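Local coordinates for carboxylase (Deinococcus radiodurans, PDB 5H80), which probably uses ATP and bicarbonate to carboxylate carrier-bound biotin, as the biotin carboxylase domain of a single-chain, multienzyme bacterial carboxylase, at residues L139-D144 and Q292-R297; P158-T163 and R230-A235; T281-A286 and F304-G309; V323-T328 and G401-T406; V369-N374 and T443-F448. All coordinates share one frame; numbering follows the deposited sequence. Where two conformers were deposited one is given.

Contact 1. Residues L139-D144 and Q292-R297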
# COMPACT_ATOMS: atom_id res chain seq x y z
N LEU A 139 2.09 11.52 31.02
CA LEU A 139 1.59 10.17 31.19
C LEU A 139 0.70 10.07 32.48
O LEU A 139 -0.37 9.39 32.54
CB LEU A 139 2.74 9.12 31.25
CG LEU A 139 3.70 8.95 30.01
CD1 LEU A 139 4.67 7.81 30.18
CD2 LEU A 139 2.88 8.70 28.76
N ASP A 140 1.20 10.72 33.51
CA ASP A 140 0.48 10.68 34.82
C ASP A 140 -0.84 11.38 34.71
O ASP A 140 -1.88 10.88 35.17
CB ASP A 140 1.27 11.34 35.96
CG ASP A 140 2.25 10.38 36.64
OD1 ASP A 140 1.98 9.14 36.69
OD2 ASP A 140 3.29 10.89 37.10
N LEU A 141 -0.81 12.53 34.09
CA LEU A 141 -2.01 13.29 33.82
C LEU A 141 -3.05 12.57 32.94
O LEU A 141 -4.18 12.38 33.35
CB LEU A 141 -1.63 14.62 33.25
CG LEU A 141 -2.64 15.82 33.48
CD1 LEU A 141 -2.06 17.17 33.06
CD2 LEU A 141 -4.00 15.59 32.80
N PHE A 142 -2.67 12.12 31.73
CA PHE A 142 -3.65 11.53 30.87
C PHE A 142 -4.07 10.17 31.30
O PHE A 142 -5.03 9.67 30.80
CB PHE A 142 -3.20 11.60 29.37
CG PHE A 142 -3.09 13.01 28.80
CD1 PHE A 142 -3.94 14.03 29.17
CD2 PHE A 142 -2.25 13.26 27.73
CE1 PHE A 142 -3.84 15.31 28.59
CE2 PHE A 142 -2.15 14.52 27.15
CZ PHE A 142 -2.95 15.54 27.58
N GLY A 143 -3.33 9.55 32.27
CA GLY A 143 -3.73 8.33 32.84
C GLY A 143 -4.64 8.48 34.06
O GLY A 143 -5.16 7.51 34.56
N ASP A 144 -4.93 9.70 34.44
CA ASP A 144 -5.79 9.93 35.60
C ASP A 144 -7.12 10.56 35.18
O ASP A 144 -7.19 11.74 34.73
CB ASP A 144 -5.07 10.85 36.59
CG ASP A 144 -5.83 10.97 37.91
OD1 ASP A 144 -5.60 10.12 38.77
OD2 ASP A 144 -6.68 11.90 38.07
N GLN A 292 -1.67 21.18 23.32
CA GLN A 292 -0.92 22.46 23.44
C GLN A 292 -0.75 22.79 24.95
O GLN A 292 0.36 23.11 25.35
CB GLN A 292 -1.53 23.63 22.70
CG GLN A 292 -0.85 24.97 22.94
CD GLN A 292 0.40 25.14 22.10
OE1 GLN A 292 0.74 24.30 21.27
NE2 GLN A 292 1.09 26.25 22.30
N GLU A 293 -1.78 22.56 25.74
CA GLU A 293 -1.74 22.90 27.19
C GLU A 293 -0.65 22.13 27.91
O GLU A 293 0.04 22.71 28.82
CB GLU A 293 -3.07 22.71 27.92
CG GLU A 293 -3.17 23.55 29.21
CD GLU A 293 -3.07 25.06 28.97
OE1 GLU A 293 -3.43 25.58 27.86
OE2 GLU A 293 -2.59 25.77 29.90
N VAL A 294 -0.43 20.85 27.55
CA VAL A 294 0.75 20.06 28.08
C VAL A 294 2.06 20.10 27.28
O VAL A 294 3.04 19.44 27.70
CB VAL A 294 0.38 18.63 28.36
CG1 VAL A 294 -0.89 18.57 29.20
CG2 VAL A 294 0.16 17.79 27.03
N LYS A 295 2.16 20.93 26.24
CA LYS A 295 3.39 20.98 25.43
C LYS A 295 3.74 19.60 24.90
O LYS A 295 4.86 19.08 25.04
CB LYS A 295 4.55 21.56 26.28
CG LYS A 295 4.14 22.92 26.88
CD LYS A 295 3.79 23.97 25.84
CE LYS A 295 4.95 24.21 24.90
NZ LYS A 295 4.69 25.45 24.12
N TYR A 296 2.74 18.98 24.26
CA TYR A 296 2.87 17.56 23.95
C TYR A 296 4.03 17.29 23.02
O TYR A 296 4.29 18.08 22.19
CB TYR A 296 1.54 17.00 23.37
CG TYR A 296 1.36 15.55 23.41
CD1 TYR A 296 0.77 14.91 24.54
CD2 TYR A 296 1.83 14.75 22.42
CE1 TYR A 296 0.56 13.51 24.59
CE2 TYR A 296 1.69 13.36 22.45
CZ TYR A 296 1.11 12.68 23.55
OH TYR A 296 0.96 11.37 23.62
N ARG A 297 4.73 16.17 23.30
CA ARG A 297 5.78 15.64 22.45
C ARG A 297 5.48 14.17 22.13
O ARG A 297 5.02 13.40 22.96
CB ARG A 297 7.20 15.84 23.06
CG ARG A 297 8.39 15.56 22.02
CD ARG A 297 9.76 15.74 22.65
NE ARG A 297 10.00 17.08 23.16
CZ ARG A 297 10.79 18.02 22.65
NH1 ARG A 297 10.88 19.22 23.28
NH2 ARG A 297 11.49 17.83 21.50
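The hydroxyl of Tyr-296 is hydrogen-bonded to the carbonyl O of Leu-299, which anchors the far end of the ring whose flank meets Phe-142. Across the contact the two rings touch rim to rim and do not stack: Phe-142 CE2 lies 3.9 Å from Tyr-296 CE1, each of these atoms sitting near the plane of the other ring. Tyr-296 is swung toward the 139-144 segment because its CG stands anti to the backbone N (chi1 -161°). Val-294 comes at Phe-142 from the opposite direction, with CG2 3.9 Å from Phe-142 CZ. The same methyl, CG2, lies in the plane of the Tyr-296 ring at its edge, so it wedges where the two aromatic rims converge. The other branch makes a looser contact, Val-294 CG1 lying 4.3 Å from Leu-141 CD1.

The turn that presents these groups is a Schellman motif closing helix 277-293. Lys-295 is its C-prime residue with a left-handed backbone (phi 55°), and Lys-295 N is 3.0 Å from Gln-292 O. Val-294, just where the chain leaves the helix, is thereby pointed at the C-terminal end of helix 136-142. That short helix follows the last strand of the N-terminal parallel sheet, whereas helix 277-293 belongs to the ATP-binding domain. Leu-151 of helix 145-154 also packs on Phe-142, and Thr-138 touches both Val-294 and Tyr-296.

Contact 2. Residues P158-T163 and R230-A235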
# COMPACT_ATOMS: atom_id res chain seq x y z
N PRO A 158 -16.04 19.84 26.48
CA PRO A 158 -17.07 19.10 27.19
C PRO A 158 -16.68 17.73 27.55
O PRO A 158 -15.94 17.08 26.77
CB PRO A 158 -18.26 19.04 26.23
CG PRO A 158 -17.94 19.95 25.15
CD PRO A 158 -16.46 20.06 25.08
N VAL A 159 -17.08 17.36 28.77
CA VAL A 159 -17.00 16.00 29.28
C VAL A 159 -18.37 15.44 29.71
O VAL A 159 -19.30 16.19 30.02
CB VAL A 159 -15.97 15.88 30.44
CG1 VAL A 159 -14.61 16.47 30.09
CG2 VAL A 159 -16.48 16.63 31.67
N ILE A 160 -18.43 14.14 29.80
CA ILE A 160 -19.61 13.41 30.10
C ILE A 160 -20.05 13.77 31.53
O ILE A 160 -19.19 13.88 32.42
CB ILE A 160 -19.47 11.91 29.97
CG1 ILE A 160 -19.23 11.53 28.49
CG2 ILE A 160 -20.77 11.24 30.41
CD1 ILE A 160 -19.10 10.05 28.22
N PRO A 161 -21.37 13.94 31.75
CA PRO A 161 -21.77 14.18 33.14
C PRO A 161 -21.52 12.96 34.00
O PRO A 161 -21.67 11.78 33.58
CB PRO A 161 -23.26 14.58 33.00
CG PRO A 161 -23.26 15.26 31.68
CD PRO A 161 -22.50 14.27 30.85
N GLY A 162 -21.01 13.20 35.20
CA GLY A 162 -20.53 12.08 35.99
C GLY A 162 -20.19 12.51 37.42
O GLY A 162 -20.28 13.69 37.72
N THR A 163 -19.88 11.52 38.25
CA THR A 163 -19.25 11.73 39.57
C THR A 163 -17.74 11.73 39.36
O THR A 163 -17.19 10.70 38.93
CB THR A 163 -19.59 10.59 40.55
OG1 THR A 163 -21.00 10.45 40.62
CG2 THR A 163 -19.06 10.89 41.96
N ARG A 230 -23.35 9.38 33.10
CA ARG A 230 -24.47 9.35 32.10
C ARG A 230 -24.13 8.36 30.96
O ARG A 230 -23.01 8.46 30.41
CB ARG A 230 -24.78 10.77 31.57
CG ARG A 230 -25.81 10.84 30.45
CD ARG A 230 -26.05 12.26 30.02
NE ARG A 230 -27.12 12.29 29.01
CZ ARG A 230 -28.41 12.47 29.27
NH1 ARG A 230 -28.84 12.84 30.48
NH2 ARG A 230 -29.23 12.49 28.23
N LEU A 231 -25.03 7.42 30.64
CA LEU A 231 -24.81 6.50 29.50
C LEU A 231 -25.05 7.38 28.25
O LEU A 231 -26.16 7.97 28.09
CB LEU A 231 -25.75 5.30 29.55
CG LEU A 231 -25.53 4.20 28.51
CD1 LEU A 231 -24.16 3.59 28.70
CD2 LEU A 231 -26.62 3.15 28.54
N ILE A 232 -24.02 7.54 27.41
CA ILE A 232 -24.17 8.32 26.16
C ILE A 232 -24.55 7.34 25.07
O ILE A 232 -23.81 6.38 24.69
CB ILE A 232 -22.96 9.16 25.78
CG1 ILE A 232 -22.72 10.21 26.86
CG2 ILE A 232 -23.08 9.74 24.35
CD1 ILE A 232 -23.07 11.62 26.53
N GLU A 233 -25.73 7.65 24.55
CA GLU A 233 -26.45 6.77 23.68
C GLU A 233 -26.48 7.45 22.25
O GLU A 233 -26.38 8.69 22.10
CB GLU A 233 -27.87 6.59 24.22
CG GLU A 233 -27.92 5.93 25.59
CD GLU A 233 -29.33 5.44 25.92
OE1 GLU A 233 -30.12 6.34 26.27
OE2 GLU A 233 -29.57 4.21 25.85
N ARG A 234 -26.65 6.59 21.27
CA ARG A 234 -26.69 7.03 19.93
C ARG A 234 -25.54 7.90 19.49
O ARG A 234 -25.71 8.82 18.68
CB ARG A 234 -27.98 7.80 19.71
CG ARG A 234 -29.12 6.87 19.56
CD ARG A 234 -30.44 7.57 19.67
NE ARG A 234 -30.57 8.46 20.82
CZ ARG A 234 -30.82 8.10 22.09
NH1 ARG A 234 -30.92 6.81 22.44
NH2 ARG A 234 -30.95 9.06 23.02
N ALA A 235 -24.38 7.63 20.01
CA ALA A 235 -23.17 8.31 19.58
C ALA A 235 -22.14 7.47 18.79
O ALA A 235 -22.02 6.24 18.91
CB ALA A 235 -22.49 8.94 20.75
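No aromatic ring takes part where Pro-161 meets Arg-230, and the flat group that bonds across is the peptide carbonyl of Pro-161. Its O accepts a hydrogen bond from the backbone N of Arg-230, with Pro-161 O and Arg-230 N 3.0 Å apart. The N-H...O angle of 164° makes the bond nearly straight, but the donor is tilted 29° from the carbonyl plane. The pyrrolidine is a puckered ring touched at CD, where Pro-161 CD lies 4.2 Å from Arg-230 CD, the two side chains running side by side in the same direction. The arginine is fully extended from CG to NE, which carries its guanidinium beyond the proline, where NH1 bonds to Gln-179 OE1.

Toward the sheet, Ile-160 carries the apolar part. Its CG2 rests 3.6 Å from Arg-230 O, whereas CD1 extends past it to lie 3.9 Å from Ile-232 CG1. The extended outer torsion of Ile-160 (chi2 -179°) is what pushes CD1 out to that neighbour. The two isoleucines cross obliquely.

The pairing of these two segments brackets the 66 intervening residues, part of which could not be modelled. This is consistent with the mobile lid subdomain of biotin carboxylases, with 158-163 and 230-235 as its probable entry and exit. Among the neighbours, Val-159 packs on helix 145-154, and Pro-158 joins Phe-314 by a backbone bond. Ile-160 and Ile-232 both rest on Leu-305 of strand 299-306 and Tyr-313 of strand 312-318, so the lid base sits directly on the antiparallel sheet.

Contact 3. Residues T281-A286 and F304-G309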
# COMPACT_ATOMS: atom_id res chain seq x y z
N THR A 281 -13.91 20.44 12.64
CA THR A 281 -13.02 21.46 13.02
C THR A 281 -13.18 21.63 14.53
O THR A 281 -12.19 21.93 15.16
CB THR A 281 -13.09 22.84 12.31
OG1 THR A 281 -13.52 23.89 13.16
CG2 THR A 281 -13.50 22.80 11.08
N ALA A 282 -14.38 21.42 15.02
CA ALA A 282 -14.50 21.49 16.52
C ALA A 282 -13.77 20.42 17.32
O ALA A 282 -13.04 20.73 18.36
CB ALA A 282 -15.93 21.57 16.94
N LEU A 283 -13.90 19.19 16.85
CA LEU A 283 -13.16 18.08 17.43
C LEU A 283 -11.68 18.27 17.41
O LEU A 283 -10.99 18.16 18.39
CB LEU A 283 -13.49 16.80 16.71
CG LEU A 283 -14.55 15.79 17.01
CD1 LEU A 283 -15.20 15.71 18.41
CD2 LEU A 283 -15.41 15.46 15.87
N ILE A 284 -11.12 18.68 16.26
CA ILE A 284 -9.70 18.90 16.17
C ILE A 284 -9.19 20.05 17.02
O ILE A 284 -8.18 19.91 17.70
CB ILE A 284 -9.29 19.04 14.71
CG1 ILE A 284 -9.75 17.72 14.02
CG2 ILE A 284 -7.83 19.40 14.65
CD1 ILE A 284 -9.46 17.85 12.48
N GLY A 285 -10.00 21.10 17.13
CA GLY A 285 -9.68 22.27 17.95
C GLY A 285 -9.56 21.84 19.43
O GLY A 285 -8.60 22.28 20.07
N ALA A 286 -10.55 21.11 19.92
CA ALA A 286 -10.50 20.52 21.28
C ALA A 286 -9.25 19.71 21.54
O ALA A 286 -8.51 19.93 22.52
CB ALA A 286 -11.74 19.65 21.61
N PHE A 304 -13.39 11.00 21.47
CA PHE A 304 -14.67 11.66 21.77
C PHE A 304 -15.85 10.75 21.39
O PHE A 304 -15.76 9.92 20.49
CB PHE A 304 -14.80 12.96 20.96
CG PHE A 304 -13.74 13.92 21.16
CD1 PHE A 304 -13.84 14.98 22.10
CD2 PHE A 304 -12.54 13.87 20.39
CE1 PHE A 304 -12.91 15.90 22.26
CE2 PHE A 304 -11.51 14.85 20.58
CZ PHE A 304 -11.67 15.86 21.56
N LEU A 305 -16.96 10.95 22.10
CA LEU A 305 -18.27 10.51 21.68
C LEU A 305 -19.01 11.73 21.10
O LEU A 305 -18.98 12.86 21.66
CB LEU A 305 -19.11 9.91 22.83
CG LEU A 305 -18.52 8.64 23.49
CD1 LEU A 305 -19.45 8.22 24.62
CD2 LEU A 305 -18.28 7.61 22.44
N VAL A 306 -19.63 11.51 19.93
CA VAL A 306 -20.25 12.53 19.20
C VAL A 306 -21.71 12.15 18.81
O VAL A 306 -21.98 11.04 18.28
CB VAL A 306 -19.39 12.82 17.87
CG1 VAL A 306 -20.01 13.95 17.03
CG2 VAL A 306 -17.92 13.12 18.16
N THR A 307 -22.68 13.05 19.17
CA THR A 307 -24.08 12.79 19.07
C THR A 307 -24.41 13.10 17.55
O THR A 307 -23.63 13.81 16.93
CB THR A 307 -24.94 13.76 19.91
OG1 THR A 307 -24.89 15.10 19.42
CG2 THR A 307 -24.53 13.65 21.37
N PRO A 308 -25.61 12.69 17.11
CA PRO A 308 -25.96 12.84 15.69
C PRO A 308 -25.93 14.26 15.22
O PRO A 308 -25.52 14.51 14.09
CB PRO A 308 -27.36 12.14 15.63
CG PRO A 308 -27.21 11.11 16.68
CD PRO A 308 -26.56 11.83 17.78
N GLY A 309 -26.23 15.24 16.10
CA GLY A 309 -26.26 16.65 15.81
C GLY A 309 -24.92 17.36 16.03
O GLY A 309 -24.81 18.56 15.82
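Leu-283 and Phe-304 join helix 277-293 to strand 299-306, an inner strand of the four-stranded antiparallel sheet in the ATP-binding domain. The helix lies on one face of that sheet and runs nearly antiparallel to the strand it precedes, the short axes approaching to 11.1 Å.

The conformation of Leu-283 is unusual. Both of its torsions lie away from the staggered positions, chi1 at -92° and chi2 at -19°, and they lay CD1 over one face of the Phe-304 ring. CD1 is 3.6 Å from Phe-304 CG and 3.9 Å from the ring centroid, a CH-pi contact offset toward the rim. Phe-304 keeps an ordinary rotamer, CG anti to the carbonyl carbon (chi1 -57°), which sends its ring toward the helix, alongside and opposite in direction to the leucine. At the far end of this ring, CZ meets Ala-286 CB at 3.8 Å, so the ring spans one turn of the helix. A serine at Phe-304 would probably open a gap between helix and sheet, leaving Leu-283 CD1 and the Ala-286 methyl without the surface they share.

Val-306, two residues on, faces the same way. Backing for Leu-283 also comes from Ile-238 and Val-240 of strand 236-245. Val-306 and Leu-283 reach toward each other tip to tip, with Val-306 CG2 3.8 Å from Leu-283 CD1 and 4.1 Å from its CD2.

Contact 4. Residues V323-T328 and G401-T406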
# COMPACT_ATOMS: atom_id res chain seq x y z
N VAL A 323 -3.40 1.23 17.77
CA VAL A 323 -3.52 0.12 16.86
C VAL A 323 -4.00 0.65 15.47
O VAL A 323 -3.45 0.14 14.40
CB VAL A 323 -4.58 -0.92 17.34
CG1 VAL A 323 -4.85 -1.97 16.30
CG2 VAL A 323 -4.03 -1.69 18.54
N GLU A 324 -5.00 1.54 15.47
CA GLU A 324 -5.57 2.08 14.27
C GLU A 324 -4.76 3.21 13.59
O GLU A 324 -5.36 3.90 12.76
CB GLU A 324 -7.02 2.44 14.49
CG GLU A 324 -7.32 3.47 15.46
CD GLU A 324 -7.40 3.03 16.93
OE1 GLU A 324 -6.82 1.99 17.31
OE2 GLU A 324 -8.07 3.77 17.71
N HIS A 325 -3.46 3.47 13.99
CA HIS A 325 -2.68 4.56 13.46
C HIS A 325 -2.53 4.20 11.93
O HIS A 325 -2.49 5.16 11.14
CB HIS A 325 -1.30 4.62 14.08
CG HIS A 325 -0.38 3.50 13.66
ND1 HIS A 325 -0.40 2.24 14.20
CD2 HIS A 325 0.55 3.45 12.66
CE1 HIS A 325 0.51 1.45 13.60
NE2 HIS A 325 1.11 2.17 12.66
N THR A 326 -2.59 2.90 11.65
CA THR A 326 -2.47 2.47 10.20
C THR A 326 -3.46 3.16 9.20
O THR A 326 -3.06 3.53 8.00
CB THR A 326 -2.72 1.00 10.07
OG1 THR A 326 -4.02 0.77 10.59
CG2 THR A 326 -1.65 0.18 10.86
N VAL A 327 -4.71 3.31 9.54
CA VAL A 327 -5.70 3.94 8.59
C VAL A 327 -5.41 5.40 8.25
O VAL A 327 -5.57 5.83 7.10
CB VAL A 327 -7.18 3.82 9.02
CG1 VAL A 327 -7.80 2.52 8.60
CG2 VAL A 327 -7.39 4.01 10.52
N THR A 328 -4.94 6.17 9.23
CA THR A 328 -4.54 7.49 9.04
C THR A 328 -3.34 7.54 8.15
O THR A 328 -3.28 8.37 7.26
CB THR A 328 -4.15 8.10 10.41
OG1 THR A 328 -5.32 8.16 11.23
CG2 THR A 328 -3.55 9.47 10.31
N GLY A 401 -4.17 -0.87 -3.19
CA GLY A 401 -5.09 -0.42 -2.17
C GLY A 401 -5.24 -1.30 -0.98
O GLY A 401 -6.19 -1.10 -0.22
N VAL A 402 -4.39 -2.31 -0.78
CA VAL A 402 -4.51 -3.16 0.40
C VAL A 402 -3.15 -3.12 1.11
O VAL A 402 -2.12 -3.27 0.50
CB VAL A 402 -4.80 -4.63 -0.08
CG1 VAL A 402 -4.49 -5.67 1.00
CG2 VAL A 402 -6.17 -4.68 -0.65
N ARG A 403 -3.16 -3.10 2.44
CA ARG A 403 -1.95 -3.21 3.24
C ARG A 403 -2.32 -4.13 4.42
O ARG A 403 -3.39 -3.93 5.03
CB ARG A 403 -1.59 -1.85 3.83
CG ARG A 403 -0.73 -1.88 5.08
CD ARG A 403 -0.36 -0.50 5.56
NE ARG A 403 0.32 -0.56 6.84
CZ ARG A 403 0.74 0.56 7.49
NH1 ARG A 403 0.56 1.80 6.99
NH2 ARG A 403 1.38 0.45 8.69
N VAL A 404 -1.42 -5.03 4.78
CA VAL A 404 -1.63 -5.94 5.91
C VAL A 404 -0.46 -5.91 6.89
O VAL A 404 0.64 -6.22 6.50
CB VAL A 404 -1.85 -7.40 5.46
CG1 VAL A 404 -2.07 -8.31 6.69
CG2 VAL A 404 -3.05 -7.56 4.55
N ASP A 405 -0.76 -5.59 8.16
CA ASP A 405 0.23 -5.53 9.23
C ASP A 405 -0.05 -6.77 10.15
O ASP A 405 -1.14 -6.89 10.79
CB ASP A 405 0.23 -4.22 10.08
CG ASP A 405 0.75 -3.00 9.34
OD1 ASP A 405 0.71 -2.99 8.06
OD2 ASP A 405 1.28 -2.10 9.98
N THR A 406 0.95 -7.64 10.23
CA THR A 406 0.85 -8.90 11.00
C THR A 406 2.28 -9.24 11.57
O THR A 406 3.28 -8.63 11.27
CB THR A 406 0.22 -10.02 10.14
OG1 THR A 406 -0.10 -11.26 10.88
CG2 THR A 406 1.10 -10.35 8.94
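Arg-403 reaches from its strand to Thr-326 as a straight rod. From CB its carbons run extended through CG and CD to NE, placing the whole guanidinium beside helix 325-332. Arg-403 NE gives the first polar bond, to Asp-405 OD1 at 2.7 Å and almost linear (177°). CZ lies beneath the threonine, whose CB sits over the centre of the guanidinium. Arg-403 NH2 donates to Asp-405 OD2 at 2.9 Å and meets Thr-326 CG2 at 3.7 Å. NH1 is in salt bridges with Glu-329 and Glu-330.

The arginine thus grips Asp-405 side-on, with NE and NH2 each on the syn side of one carboxylate oxygen, both nitrogens lying out of the carboxylate plane, NE by 33°. The Thr-326 methyl reaches this pair, CG2 being 3.8 Å from Asp-405 OD2, while its OG1 turns to Gln-370 OE1. His-325 NE2 stands 4.3 Å from Arg-403 NH2; this ring is hydrogen-bonded through ND1 to Gln-322 O and through NE2 to Arg-46 NE. A leucine at Arg-403 would probably leave Asp-405, Glu-329 and Glu-330 without their shared positive mate and uncover the threonine methyl.

The contact ties helix 325-332 of the ATP-binding domain to strand 402-406 of the C-terminal domain. Pro-400 of the second subunit packs on Arg-403 and Asp-405, while strand 421-429 pairs with 402-406 and sends Lys-424 and Val-426 against Thr-326.

Contact 5. Residues V369-N374 and T443-F448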
# COMPACT_ATOMS: atom_id res chain seq x y z
N VAL A 369 -10.19 2.22 5.46
CA VAL A 369 -10.72 1.46 6.59
C VAL A 369 -9.71 0.34 6.99
O VAL A 369 -9.12 -0.33 6.15
CB VAL A 369 -12.10 0.89 6.28
CG1 VAL A 369 -12.18 -0.17 5.15
CG2 VAL A 369 -12.70 0.13 7.40
N GLN A 370 -9.66 0.06 8.28
CA GLN A 370 -8.94 -1.05 8.83
C GLN A 370 -9.89 -2.04 9.44
O GLN A 370 -10.85 -1.64 10.14
CB GLN A 370 -7.96 -0.61 9.96
CG GLN A 370 -7.35 -1.79 10.80
CD GLN A 370 -6.19 -1.37 11.65
OE1 GLN A 370 -5.05 -1.30 11.19
NE2 GLN A 370 -6.43 -1.11 12.92
N ALA A 371 -9.70 -3.30 9.15
CA ALA A 371 -10.46 -4.33 9.85
C ALA A 371 -9.45 -5.17 10.73
O ALA A 371 -8.38 -5.53 10.28
CB ALA A 371 -11.21 -5.20 8.95
N ARG A 372 -9.81 -5.43 12.01
CA ARG A 372 -8.98 -6.32 12.82
C ARG A 372 -9.41 -7.83 12.62
O ARG A 372 -10.57 -8.25 12.99
CB ARG A 372 -9.21 -5.86 14.24
CG ARG A 372 -8.82 -4.35 14.52
CD ARG A 372 -8.65 -4.04 16.05
NE ARG A 372 -8.52 -2.59 16.35
CZ ARG A 372 -8.23 -2.09 17.56
NH1 ARG A 372 -7.87 -2.89 18.54
NH2 ARG A 372 -8.19 -0.79 17.77
N VAL A 373 -8.51 -8.60 12.06
CA VAL A 373 -8.65 -10.07 11.94
C VAL A 373 -8.24 -10.79 13.20
O VAL A 373 -7.05 -10.67 13.57
CB VAL A 373 -8.01 -10.58 10.68
CG1 VAL A 373 -8.29 -12.06 10.49
CG2 VAL A 373 -8.47 -9.72 9.49
N ASN A 374 -9.22 -11.37 13.89
CA ASN A 374 -8.97 -12.01 15.19
C ASN A 374 -9.18 -13.56 15.13
O ASN A 374 -9.96 -14.06 14.35
CB ASN A 374 -9.80 -11.44 16.34
CG ASN A 374 -9.71 -9.93 16.55
OD1 ASN A 374 -8.61 -9.35 16.56
ND2 ASN A 374 -10.85 -9.33 16.88
N THR A 443 -14.02 -7.68 -0.44
CA THR A 443 -13.21 -8.47 -1.38
C THR A 443 -11.83 -8.87 -0.86
O THR A 443 -11.42 -10.07 -0.90
CB THR A 443 -13.18 -7.79 -2.73
OG1 THR A 443 -14.55 -7.61 -3.16
CG2 THR A 443 -12.35 -8.56 -3.67
N ALA A 444 -11.12 -7.91 -0.27
CA ALA A 444 -9.84 -8.19 0.29
C ALA A 444 -9.91 -9.21 1.42
O ALA A 444 -9.16 -10.19 1.42
CB ALA A 444 -9.20 -6.88 0.76
N LEU A 445 -10.86 -9.09 2.33
CA LEU A 445 -11.05 -10.09 3.27
C LEU A 445 -11.37 -11.48 2.75
O LEU A 445 -10.88 -12.48 3.29
CB LEU A 445 -12.06 -9.65 4.30
CG LEU A 445 -11.57 -8.54 5.17
CD1 LEU A 445 -12.71 -8.39 6.19
CD2 LEU A 445 -10.20 -8.86 5.79
N SER A 446 -12.07 -11.54 1.62
CA SER A 446 -12.49 -12.82 1.04
C SER A 446 -11.30 -13.48 0.46
O SER A 446 -11.34 -14.76 0.29
CB SER A 446 -13.53 -12.58 -0.06
OG SER A 446 -12.92 -12.07 -1.28
N GLU A 447 -10.18 -12.77 0.24
CA GLU A 447 -8.94 -13.37 -0.23
C GLU A 447 -8.00 -13.78 0.88
O GLU A 447 -6.90 -14.24 0.63
CB GLU A 447 -8.22 -12.39 -1.20
CG GLU A 447 -8.87 -12.33 -2.55
CD GLU A 447 -8.42 -11.26 -3.56
OE1 GLU A 447 -7.36 -10.60 -3.37
OE2 GLU A 447 -9.24 -11.04 -4.54
N PHE A 448 -8.41 -13.57 2.13
CA PHE A 448 -7.61 -13.99 3.26
C PHE A 448 -7.79 -15.47 3.62
O PHE A 448 -8.77 -15.83 4.26
CB PHE A 448 -7.93 -13.11 4.46
CG PHE A 448 -6.77 -12.88 5.42
CD1 PHE A 448 -6.79 -11.69 6.14
CD2 PHE A 448 -5.72 -13.80 5.67
CE1 PHE A 448 -5.79 -11.37 7.06
CE2 PHE A 448 -4.69 -13.51 6.63
CZ PHE A 448 -4.72 -12.26 7.32
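Val-373 takes a torsion (chi1 -174°) that places CG1 anti to the backbone N and puts CG2 anti to the carbonyl carbon, beside the backbone N. CG2 is then the methyl that meets both partners, Phe-448 CE1 at 4.0 Å and Leu-445 CD2 at 4.2 Å. Leu-445 comes from the last turn of helix 434-446. Its CG is anti to the carbonyl carbon (chi1 -69°), and its branches run past the valine in the opposite direction. The other branch, CD1, only grazes Ala-371 CB at 4.5 Å.

Phe-448 lies just past the helix end, and its chi1 of -148° departs from a staggered position, bringing the ring obliquely against Val-373. Elsewhere this ring meets Phe-394 edge to face.

Here the C-terminal end of helix 434-446 packs against one face of the antiparallel sheet of the biotin carboxylase C-terminal domain, at strand 367-374. Leu-445 also packs on Leu-457, Leu-460 and Leu-464 of helix 457-465, so the same leucine joins two helices to the sheet. Glu-447 makes a salt bridge to Arg-49 of the second subunit.

Only methyls and one ring carbon, Phe-448 CE1, meet here; no polar bond fixes the segments' mutual orientation across this contact, so it probably rests on the burial of apolar surface.

How the contacts relate
Contact 1 joins helix 136-142, which follows the N-terminal sheet, to the ATP-binding domain; contacts 2 and 3 lie within that domain, and contacts 4 and 5 bring in the C-terminal domain. Along the chain, contact 2 nests inside the loop closed by contact 1, and contact 3 interlaces with contact 1, their segments alternating, and both use helix 277-293. Contacts 2 and 3 touch, with centres about 13 Å apart, where Ala-235 packs on Val-306. Contacts 4 and 5, centres about 11 Å apart, also alternate in sequence, reach the same five-stranded sheet, and meet through the salt bridge of Glu-324 with Arg-372. Both touch the second subunit, so domain joint and dimer interface adjoin.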